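Side-chain contacts in probable ABC transporter extracellular-binding protein yckB (Bacillus subtilis, PDB 2IEE), which probably serves as the extracellular solute-binding lipoprotein of a binding-protein-dependent ABC transport system, in the bacterial solute-binding protein 3 family: residues T30-P33 and T34-D38; I115-K118 and D119-S122; L178-Y181 and Y182-T185. All blocks are in the same frame, centred on the assembly; numbering follows the deposited sequence.

Interaction 1 of 3, residues T30-P33 and T34-D38; sequences TLYP and TSYHD
Y32 turns the edge of its ring onto the face of the Y36 ring. Y32 CD1 sits over the centre of that ring and is 3.7 Å from Y36 CZ. The centroids are 4.9 Å apart and the planes stand at 78°, a T-shaped (edge-to-face) pair. Y36 CG lies between the backbone N and the carbonyl carbon (chi1 66°), which turns the ring back against Y32 and P33. P33 CA meets Y36 CE1 at 3.7 Å, while P33 CB lies over the centre of one face of the Y32 ring. This is the loop between strand 22-27 and strand 36-38. L31-T34 form a type VIa beta turn with cis P33 at its third position, closed by T34 N to L31 O. Next to it, L31 and S35 form a single antiparallel hydrogen-bonded pair, with L31 N to S35 O at 2.8 Å. L31 O takes two donors: T34 N in the carbonyl plane, and S35 N from above it. T34 and S35 thus both face L31, as in a classic beta bulge. P33, T34 and S35 are buried. T34 CG2 lies 3.9 Å from L31 CB, T34 OG1 bonds to E50 N, S35 OG bonds to T27 OG1, and P33 packs on L183 and L186. The loose side is T30, exposed and turned away, its side chain no nearer than 5.3 Å to residues 34-38.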
ATOM      1  N   THR A  30      -0.388  -4.623  -9.956  1.00 19.27           N
ATOM      2  CA  THR A  30      -0.470  -5.917  -9.280  1.00 18.49           C
ATOM      3  C   THR A  30      -0.610  -5.759  -7.765  1.00 17.50           C
ATOM      4  O   THR A  30      -0.285  -6.676  -7.012  1.00 18.76           O
ATOM      5  CB  THR A  30       0.783  -6.783  -9.566  1.00 18.43           C
ATOM      6  OG1 THR A  30       1.955  -6.102  -9.100  1.00 19.31           O
ATOM      7  CG2 THR A  30       0.925  -7.048 -11.060  1.00 19.23           C
ATOM      8  N   LEU A  31      -1.096  -4.600  -7.327  1.00 16.26           N
ATOM      9  CA  LEU A  31      -1.261  -4.316  -5.902  1.00 16.00           C
ATOM     10  C   LEU A  31      -2.681  -3.899  -5.520  1.00 14.44           C
ATOM     11  O   LEU A  31      -2.945  -2.721  -5.262  1.00 15.16           O
ATOM     12  CB  LEU A  31      -0.289  -3.211  -5.469  1.00 15.59           C
ATOM     13  CG  LEU A  31       1.211  -3.450  -5.675  1.00 19.10           C
ATOM     14  CD1 LEU A  31       1.984  -2.186  -5.323  1.00 16.07           C
ATOM     15  CD2 LEU A  31       1.667  -4.622  -4.818  1.00 17.95           C
ATOM     16  N   TYR A  32      -3.598  -4.859  -5.478  1.00 14.81           N
ATOM     17  CA  TYR A  32      -4.971  -4.557  -5.101  1.00 13.25           C
ATOM     18  C   TYR A  32      -4.937  -4.057  -3.654  1.00 13.25           C
ATOM     19  O   TYR A  32      -4.214  -4.602  -2.830  1.00 13.36           O
ATOM     20  CB  TYR A  32      -5.820  -5.818  -5.199  1.00 13.84           C
ATOM     21  CG  TYR A  32      -7.225  -5.645  -4.687  1.00 17.32           C
ATOM     22  CD1 TYR A  32      -8.191  -4.981  -5.443  1.00 18.47           C
ATOM     23  CD2 TYR A  32      -7.585  -6.126  -3.431  1.00 16.15           C
ATOM     24  CE1 TYR A  32      -9.488  -4.802  -4.952  1.00 19.99           C
ATOM     25  CE2 TYR A  32      -8.866  -5.952  -2.934  1.00 19.18           C
ATOM     26  CZ  TYR A  32      -9.812  -5.289  -3.695  1.00 19.52           C
ATOM     27  OH  TYR A  32     -11.069  -5.099  -3.178  1.00 23.54           O
ATOM     28  N   PRO A  33      -5.720  -3.018  -3.325  1.00 10.91           N
ATOM     29  CA  PRO A  33      -6.645  -2.239  -4.150  1.00 11.86           C
ATOM     30  C   PRO A  33      -6.103  -0.842  -4.497  1.00 10.93           C
ATOM     31  O   PRO A  33      -6.877   0.105  -4.651  1.00  9.36           O
ATOM     32  CB  PRO A  33      -7.860  -2.139  -3.247  1.00 11.80           C
ATOM     33  CG  PRO A  33      -7.186  -1.814  -1.924  1.00 12.54           C
ATOM     34  CD  PRO A  33      -5.982  -2.764  -1.895  1.00 11.97           C
ATOM     35  N   THR A  34      -4.790  -0.705  -4.620  1.00 10.76           N
ATOM     36  CA  THR A  34      -4.230   0.608  -4.912  1.00 14.18           C
ATOM     37  C   THR A  34      -3.788   0.789  -6.367  1.00 14.31           C
ATOM     38  O   THR A  34      -3.776   1.905  -6.889  1.00 13.41           O
ATOM     39  CB  THR A  34      -3.055   0.910  -3.961  1.00 16.01           C
ATOM     40  OG1 THR A  34      -2.822   2.322  -3.937  1.00 23.23           O
ATOM     41  CG2 THR A  34      -1.793   0.196  -4.422  1.00 14.43           C
ATOM     42  N   SER A  35      -3.413  -0.311  -7.007  1.00 14.80           N
ATOM     43  CA  SER A  35      -2.998  -0.293  -8.404  1.00 14.89           C
ATOM     44  C   SER A  35      -3.244  -1.690  -8.966  1.00 14.27           C
ATOM     45  O   SER A  35      -2.447  -2.599  -8.756  1.00 16.96           O
ATOM     46  CB  SER A  35      -1.516   0.070  -8.530  1.00 12.85           C
ATOM     47  OG  SER A  35      -1.106   0.027  -9.887  1.00 15.32           O
ATOM     48  N   TYR A  36      -4.359  -1.858  -9.665  1.00 13.17           N
ATOM     49  CA  TYR A  36      -4.705  -3.157 -10.233  1.00 12.46           C
ATOM     50  C   TYR A  36      -5.655  -2.966 -11.406  1.00 11.77           C
ATOM     51  O   TYR A  36      -6.010  -1.842 -11.741  1.00 15.16           O
ATOM     52  CB  TYR A  36      -5.386  -4.035  -9.173  1.00  9.95           C
ATOM     53  CG  TYR A  36      -6.733  -3.504  -8.733  1.00  9.84           C
ATOM     54  CD1 TYR A  36      -6.831  -2.397  -7.893  1.00  7.57           C
ATOM     55  CD2 TYR A  36      -7.912  -4.087  -9.197  1.00  9.26           C
ATOM     56  CE1 TYR A  36      -8.067  -1.877  -7.524  1.00 10.88           C
ATOM     57  CE2 TYR A  36      -9.154  -3.580  -8.841  1.00 10.63           C
ATOM     58  CZ  TYR A  36      -9.228  -2.477  -8.006  1.00 14.74           C
ATOM     59  OH  TYR A  36     -10.459  -1.978  -7.665  1.00 13.69           O
ATOM     60  N   HIS A  37      -6.072  -4.064 -12.022  1.00 12.37           N
ATOM     61  CA  HIS A  37      -6.987  -3.984 -13.149  1.00 13.54           C
ATOM     62  C   HIS A  37      -8.385  -4.451 -12.740  1.00 14.50           C
ATOM     63  O   HIS A  37      -8.544  -5.484 -12.081  1.00 12.08           O
ATOM     64  CB  HIS A  37      -6.481  -4.831 -14.320  1.00 13.41           C
ATOM     65  CG  HIS A  37      -5.128  -4.432 -14.820  1.00 14.81           C
ATOM     66  ND1 HIS A  37      -3.960  -4.975 -14.326  1.00 17.18           N
ATOM     67  CD2 HIS A  37      -4.754  -3.534 -15.763  1.00 14.43           C
ATOM     68  CE1 HIS A  37      -2.927  -4.431 -14.943  1.00 17.56           C
ATOM     69  NE2 HIS A  37      -3.381  -3.552 -15.820  1.00 17.14           N
ATOM     70  N   ASP A  38      -9.388  -3.679 -13.148  1.00 14.94           N
ATOM     71  CA  ASP A  38     -10.782  -3.972 -12.846  1.00 17.24           C
ATOM     72  C   ASP A  38     -11.331  -5.088 -13.736  1.00 18.22           C
ATOM     73  O   ASP A  38     -12.014  -4.832 -14.729  1.00 19.58           O
ATOM     74  CB  ASP A  38     -11.614  -2.695 -13.007  1.00 16.01           C
ATOM     75  CG  ASP A  38     -13.080  -2.909 -12.691  1.00 17.51           C
ATOM     76  OD1 ASP A  38     -13.384  -3.793 -11.866  1.00 20.03           O
ATOM     77  OD2 ASP A  38     -13.929  -2.187 -13.252  1.00 17.73           O
TER

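Interaction 2 of 3, residues I115-K118 and D119-S122; sequences IVRK and DDLS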
ATOM      1  N   ILE A 115      -3.556 -10.872  11.792  1.00 12.76           N
ATOM      2  CA  ILE A 115      -4.870 -11.479  11.790  1.00 12.30           C
ATOM      3  C   ILE A 115      -4.695 -12.780  12.558  1.00 12.07           C
ATOM      4  O   ILE A 115      -3.796 -13.569  12.270  1.00 12.42           O
ATOM      5  CB  ILE A 115      -5.372 -11.766  10.369  1.00 11.45           C
ATOM      6  CG1 ILE A 115      -6.048 -10.516   9.808  1.00 10.60           C
ATOM      7  CG2 ILE A 115      -6.345 -12.946  10.380  1.00  9.65           C
ATOM      8  CD1 ILE A 115      -6.491 -10.662   8.364  1.00 12.69           C
ATOM      9  N   VAL A 116      -5.545 -12.974  13.558  1.00 12.25           N
ATOM     10  CA  VAL A 116      -5.506 -14.161  14.402  1.00 10.29           C
ATOM     11  C   VAL A 116      -6.941 -14.664  14.530  1.00 12.81           C
ATOM     12  O   VAL A 116      -7.848 -14.075  13.945  1.00 12.19           O
ATOM     13  CB  VAL A 116      -4.951 -13.808  15.805  1.00 10.01           C
ATOM     14  CG1 VAL A 116      -3.497 -13.348  15.692  1.00  9.24           C
ATOM     15  CG2 VAL A 116      -5.789 -12.694  16.440  1.00 12.18           C
ATOM     16  N   ARG A 117      -7.150 -15.748  15.274  1.00 12.45           N
ATOM     17  CA  ARG A 117      -8.500 -16.269  15.460  1.00 12.05           C
ATOM     18  C   ARG A 117      -9.340 -15.306  16.294  1.00 11.28           C
ATOM     19  O   ARG A 117      -8.838 -14.673  17.218  1.00  9.64           O
ATOM     20  CB  ARG A 117      -8.463 -17.638  16.146  1.00 11.17           C
ATOM     21  CG  ARG A 117      -8.173 -18.792  15.199  1.00 12.02           C
ATOM     22  CD  ARG A 117      -8.099 -20.110  15.950  1.00 10.12           C
ATOM     23  NE  ARG A 117      -6.858 -20.241  16.707  1.00  8.13           N
ATOM     24  CZ  ARG A 117      -5.657 -20.384  16.147  1.00 12.43           C
ATOM     25  NH1 ARG A 117      -5.537 -20.409  14.823  1.00  9.33           N
ATOM     26  NH2 ARG A 117      -4.577 -20.521  16.907  1.00  9.67           N
ATOM     27  N   LYS A 118     -10.623 -15.196  15.958  1.00 12.25           N
ATOM     28  CA  LYS A 118     -11.523 -14.311  16.689  1.00 11.90           C
ATOM     29  C   LYS A 118     -11.849 -14.852  18.083  1.00 12.83           C
ATOM     30  O   LYS A 118     -11.975 -14.077  19.036  1.00 10.56           O
ATOM     31  CB  LYS A 118     -12.829 -14.107  15.909  1.00 13.13           C
ATOM     32  CG  LYS A 118     -13.812 -13.144  16.597  1.00 15.65           C
ATOM     33  CD  LYS A 118     -15.148 -13.062  15.869  1.00 16.53           C
ATOM     34  CE  LYS A 118     -14.988 -12.495  14.465  1.00 19.85           C
ATOM     35  NZ  LYS A 118     -16.272 -12.526  13.713  1.00 19.95           N
ATOM     36  N   ASP A 119     -11.974 -16.173  18.209  1.00 13.26           N
ATOM     37  CA  ASP A 119     -12.316 -16.766  19.501  1.00 13.87           C
ATOM     38  C   ASP A 119     -11.223 -16.767  20.571  1.00 13.69           C
ATOM     39  O   ASP A 119     -11.526 -16.563  21.741  1.00 11.21           O
ATOM     40  CB  ASP A 119     -12.862 -18.188  19.321  1.00 14.90           C
ATOM     41  CG  ASP A 119     -11.873 -19.127  18.662  1.00 18.20           C
ATOM     42  OD1 ASP A 119     -10.741 -18.707  18.335  1.00 20.23           O
ATOM     43  OD2 ASP A 119     -12.237 -20.304  18.470  1.00 19.37           O
ATOM     44  N   ASP A 120      -9.967 -16.999  20.201  1.00 14.18           N
ATOM     45  CA  ASP A 120      -8.902 -16.986  21.210  1.00 14.93           C
ATOM     46  C   ASP A 120      -7.682 -16.150  20.824  1.00 15.62           C
ATOM     47  O   ASP A 120      -6.640 -16.209  21.484  1.00 15.39           O
ATOM     48  CB  ASP A 120      -8.455 -18.412  21.555  1.00 15.35           C
ATOM     49  CG  ASP A 120      -7.962 -19.192  20.342  1.00 15.89           C
ATOM     50  OD1 ASP A 120      -7.672 -18.578  19.297  1.00 13.17           O
ATOM     51  OD2 ASP A 120      -7.854 -20.432  20.448  1.00 19.66           O
ATOM     52  N   LEU A 121      -7.816 -15.371  19.754  1.00 14.67           N
ATOM     53  CA  LEU A 121      -6.728 -14.523  19.284  1.00 13.00           C
ATOM     54  C   LEU A 121      -5.452 -15.333  19.084  1.00 13.05           C
ATOM     55  O   LEU A 121      -4.348 -14.792  19.157  1.00 13.33           O
ATOM     56  CB  LEU A 121      -6.481 -13.391  20.287  1.00 12.56           C
ATOM     57  CG  LEU A 121      -7.696 -12.498  20.577  1.00 13.96           C
ATOM     58  CD1 LEU A 121      -7.407 -11.589  21.765  1.00 13.71           C
ATOM     59  CD2 LEU A 121      -8.042 -11.676  19.338  1.00 12.95           C
ATOM     60  N   SER A 122      -5.617 -16.630  18.833  1.00 12.13           N
ATOM     61  CA  SER A 122      -4.498 -17.542  18.611  1.00 13.21           C
ATOM     62  C   SER A 122      -3.485 -17.563  19.763  1.00 13.11           C
ATOM     63  O   SER A 122      -2.303 -17.847  19.554  1.00 13.94           O
ATOM     64  CB  SER A 122      -3.781 -17.190  17.296  1.00 12.58           C
ATOM     65  OG  SER A 122      -4.684 -17.213  16.195  1.00 16.18           O
TER
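S122 OG lies over the centre of one face of the R117 guanidinium, 3.3 Å from its plane. The same hydroxyl oxygen accepts the backbone N-H of R117 at 3.0 Å, a nearly straight bond of 168°. S122 OG therefore sits between the backbone and the folded-back side chain of one arginine, and it also bonds to D175 O. The R117 chain bends at chi3 (-75°), which turns its end over S122. D120 approaches at a slant, its carboxylate plane 77° from the guanidinium. D120 OD1 is 3.2 Å from R117 NE, a salt bridge whose hydrogen bond is weak. D119 runs alongside R117, and its OD1 touches R117 CB at 3.3 Å. Residues 117-122 turn back after strand 108-116 of the six-stranded mixed sheet and lead toward strand 134-136. D120 OD1 also accepts from S122 N, so residues 120-122 form an Asx turn. One carboxylate oxygen thus serves both the turn and the arginine. The guanidinium reaches further: NH2 forms a salt bridge with D175, and NH1 bonds to V169 O and T174 O. A leucine in place of R117 would probably leave D120 and D175 without their cationic partner and the carbonyls of V169 and T174 without this donor. On another side of the turn the contact is apolar. V116 CG2 packs 3.8 Å from L121 CD2 and 3.5 Å from L121 CA, while V116 CB borders S122 OG.

Interaction 3 of 3, residues L178-Y181 and Y182-T185; sequences LNDY and YLQT
The Y182 ring receives the edge of the Y181 ring on one face. Y181 CD2 stands 3.7 Å above the plane, over the ring centre, and the two planes are 57° apart. The Y181 ring carries T185 CG2 over one of its own faces, a CH-pi contact of 3.7 Å from the methyl to the ring centroid, offset toward the rim. Y181 also meets the ring of Y111, their planes at about 20°. T185 CG2 lies anti to the carbonyl carbon, which turns the methyl to the ring, while T185 OG1 (chi1 65°) bonds back to Y182 O at 2.6 Å. These residues join strand 176-180 to helix 181-190, and D180 is the N-cap. D180 OD2 accepts L183 N at 3.1 Å on its anti side. The other oxygen, D180 OD1, bonds to S110 OG, so the carboxylate links the helix start to strand 108-116. N179 OD1 takes D180 N from above the plane of its side-chain amide. Q184 NE2 lies 3.4 Å from N179 CB and bonds to I177 O, while Q184 OE1 bonds to T113 OG1. One water accepts from Q184 NE2 at 3.1 Å, and weakly from N179 ND2.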
ATOM      1  N   LEU A 178       0.668 -11.871   9.133  1.00 13.50           N
ATOM      2  CA  LEU A 178       1.173 -10.510   9.306  1.00 14.09           C
ATOM      3  C   LEU A 178       1.066  -9.778   7.969  1.00 12.92           C
ATOM      4  O   LEU A 178       1.541 -10.274   6.949  1.00 12.01           O
ATOM      5  CB  LEU A 178       2.634 -10.548   9.761  1.00 15.57           C
ATOM      6  CG  LEU A 178       2.950 -10.190  11.219  1.00 18.70           C
ATOM      7  CD1 LEU A 178       1.953 -10.847  12.158  1.00 17.24           C
ATOM      8  CD2 LEU A 178       4.380 -10.611  11.545  1.00 15.77           C
ATOM      9  N   ASN A 179       0.432  -8.608   7.962  1.00 11.85           N
ATOM     10  CA  ASN A 179       0.288  -7.849   6.724  1.00 12.54           C
ATOM     11  C   ASN A 179      -0.111  -6.413   7.049  1.00 11.32           C
ATOM     12  O   ASN A 179      -0.263  -6.057   8.217  1.00 12.59           O
ATOM     13  CB  ASN A 179      -0.780  -8.502   5.830  1.00 12.18           C
ATOM     14  CG  ASN A 179      -0.611  -8.148   4.353  1.00 14.55           C
ATOM     15  OD1 ASN A 179       0.232  -7.327   3.986  1.00 14.91           O
ATOM     16  ND2 ASN A 179      -1.418  -8.770   3.503  1.00 12.23           N
ATOM     17  N   ASP A 180      -0.265  -5.596   6.013  1.00  9.73           N
ATOM     18  CA  ASP A 180      -0.667  -4.197   6.163  1.00 11.05           C
ATOM     19  C   ASP A 180      -2.060  -4.121   6.815  1.00 10.71           C
ATOM     20  O   ASP A 180      -2.940  -4.916   6.497  1.00 11.01           O
ATOM     21  CB  ASP A 180      -0.707  -3.533   4.787  1.00 10.99           C
ATOM     22  CG  ASP A 180      -1.312  -2.151   4.822  1.00 11.59           C
ATOM     23  OD1 ASP A 180      -0.610  -1.200   5.227  1.00 14.63           O
ATOM     24  OD2 ASP A 180      -2.497  -2.018   4.454  1.00 12.34           O
ATOM     25  N   TYR A 181      -2.254  -3.163   7.713  1.00 10.83           N
ATOM     26  CA  TYR A 181      -3.529  -3.010   8.403  1.00 10.41           C
ATOM     27  C   TYR A 181      -4.725  -2.937   7.468  1.00 11.74           C
ATOM     28  O   TYR A 181      -5.660  -3.731   7.569  1.00 11.23           O
ATOM     29  CB  TYR A 181      -3.515  -1.754   9.264  1.00 11.59           C
ATOM     30  CG  TYR A 181      -4.869  -1.400   9.832  1.00 12.22           C
ATOM     31  CD1 TYR A 181      -5.555  -2.286  10.662  1.00 10.99           C
ATOM     32  CD2 TYR A 181      -5.452  -0.169   9.561  1.00 10.41           C
ATOM     33  CE1 TYR A 181      -6.792  -1.943  11.217  1.00 11.85           C
ATOM     34  CE2 TYR A 181      -6.683   0.181  10.108  1.00 13.08           C
ATOM     35  CZ  TYR A 181      -7.345  -0.706  10.933  1.00 11.03           C
ATOM     36  OH  TYR A 181      -8.554  -0.342  11.472  1.00 18.23           O
ATOM     37  N   TYR A 182      -4.701  -1.965   6.567  1.00 11.52           N
ATOM     38  CA  TYR A 182      -5.803  -1.792   5.642  1.00 13.86           C
ATOM     39  C   TYR A 182      -6.102  -3.017   4.789  1.00 12.83           C
ATOM     40  O   TYR A 182      -7.271  -3.337   4.573  1.00 11.87           O
ATOM     41  CB  TYR A 182      -5.559  -0.554   4.783  1.00 14.56           C
ATOM     42  CG  TYR A 182      -5.709   0.705   5.599  1.00 14.64           C
ATOM     43  CD1 TYR A 182      -6.936   1.032   6.183  1.00 13.28           C
ATOM     44  CD2 TYR A 182      -4.623   1.550   5.830  1.00 11.71           C
ATOM     45  CE1 TYR A 182      -7.081   2.166   6.982  1.00 12.74           C
ATOM     46  CE2 TYR A 182      -4.758   2.689   6.628  1.00 11.59           C
ATOM     47  CZ  TYR A 182      -5.987   2.992   7.201  1.00 13.21           C
ATOM     48  OH  TYR A 182      -6.123   4.109   7.997  1.00 12.61           O
ATOM     49  N   LEU A 183      -5.068  -3.714   4.323  1.00 11.76           N
ATOM     50  CA  LEU A 183      -5.293  -4.912   3.516  1.00 12.88           C
ATOM     51  C   LEU A 183      -6.005  -5.955   4.351  1.00 14.09           C
ATOM     52  O   LEU A 183      -6.818  -6.722   3.834  1.00 15.65           O
ATOM     53  CB  LEU A 183      -3.983  -5.512   3.024  1.00 12.35           C
ATOM     54  CG  LEU A 183      -3.165  -4.669   2.053  1.00 13.21           C
ATOM     55  CD1 LEU A 183      -1.928  -5.467   1.643  1.00 11.89           C
ATOM     56  CD2 LEU A 183      -4.015  -4.310   0.837  1.00 11.41           C
ATOM     57  N   GLN A 184      -5.695  -5.985   5.644  1.00 13.26           N
ATOM     58  CA  GLN A 184      -6.322  -6.960   6.523  1.00 14.40           C
ATOM     59  C   GLN A 184      -7.761  -6.584   6.883  1.00 13.85           C
ATOM     60  O   GLN A 184      -8.575  -7.467   7.120  1.00 14.97           O
ATOM     61  CB  GLN A 184      -5.473  -7.177   7.787  1.00 11.70           C
ATOM     62  CG  GLN A 184      -4.048  -7.643   7.465  1.00 11.15           C
ATOM     63  CD  GLN A 184      -3.382  -8.429   8.588  1.00 11.15           C
ATOM     64  OE1 GLN A 184      -3.282  -7.963   9.724  1.00 11.39           O
ATOM     65  NE2 GLN A 184      -2.911  -9.625   8.265  1.00 10.42           N
ATOM     66  N   THR A 185      -8.084  -5.292   6.918  1.00 14.45           N
ATOM     67  CA  THR A 185      -9.456  -4.895   7.231  1.00 14.23           C
ATOM     68  C   THR A 185     -10.350  -5.361   6.084  1.00 15.55           C
ATOM     69  O   THR A 185     -11.522  -5.687   6.280  1.00 16.33           O
ATOM     70  CB  THR A 185      -9.622  -3.373   7.360  1.00 14.46           C
ATOM     71  OG1 THR A 185      -9.359  -2.757   6.096  1.00 15.81           O
ATOM     72  CG2 THR A 185      -8.676  -2.816   8.416  1.00 15.85           C
TER
HETATM   73  O   HOH W   1      -3.800 -10.336   5.344  1.00 12.95           O

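Overall arrangement
The contacts follow one another along the chain: interaction 1, then 2, then 3. Interactions 2 and 3 share the mixed six-stranded sheet, in which strands 108-116 and 176-180 are neighbours; their centres are about 15 Å apart, and I115 packs on Q184. The centre of interaction 1 is about 15 Å from that of interaction 3 and about 28 Å from that of interaction 2. Y32 and P33 touch L183. The loop after strand 22-27 of the separate parallel sheet thus packs on helix 181-190, consistent with two lobes meeting here, as in the two-lobed fold of solute-binding proteins. Interaction 2 lies at the end of strand 108-116, its centre about 24 Å from the chain's centre.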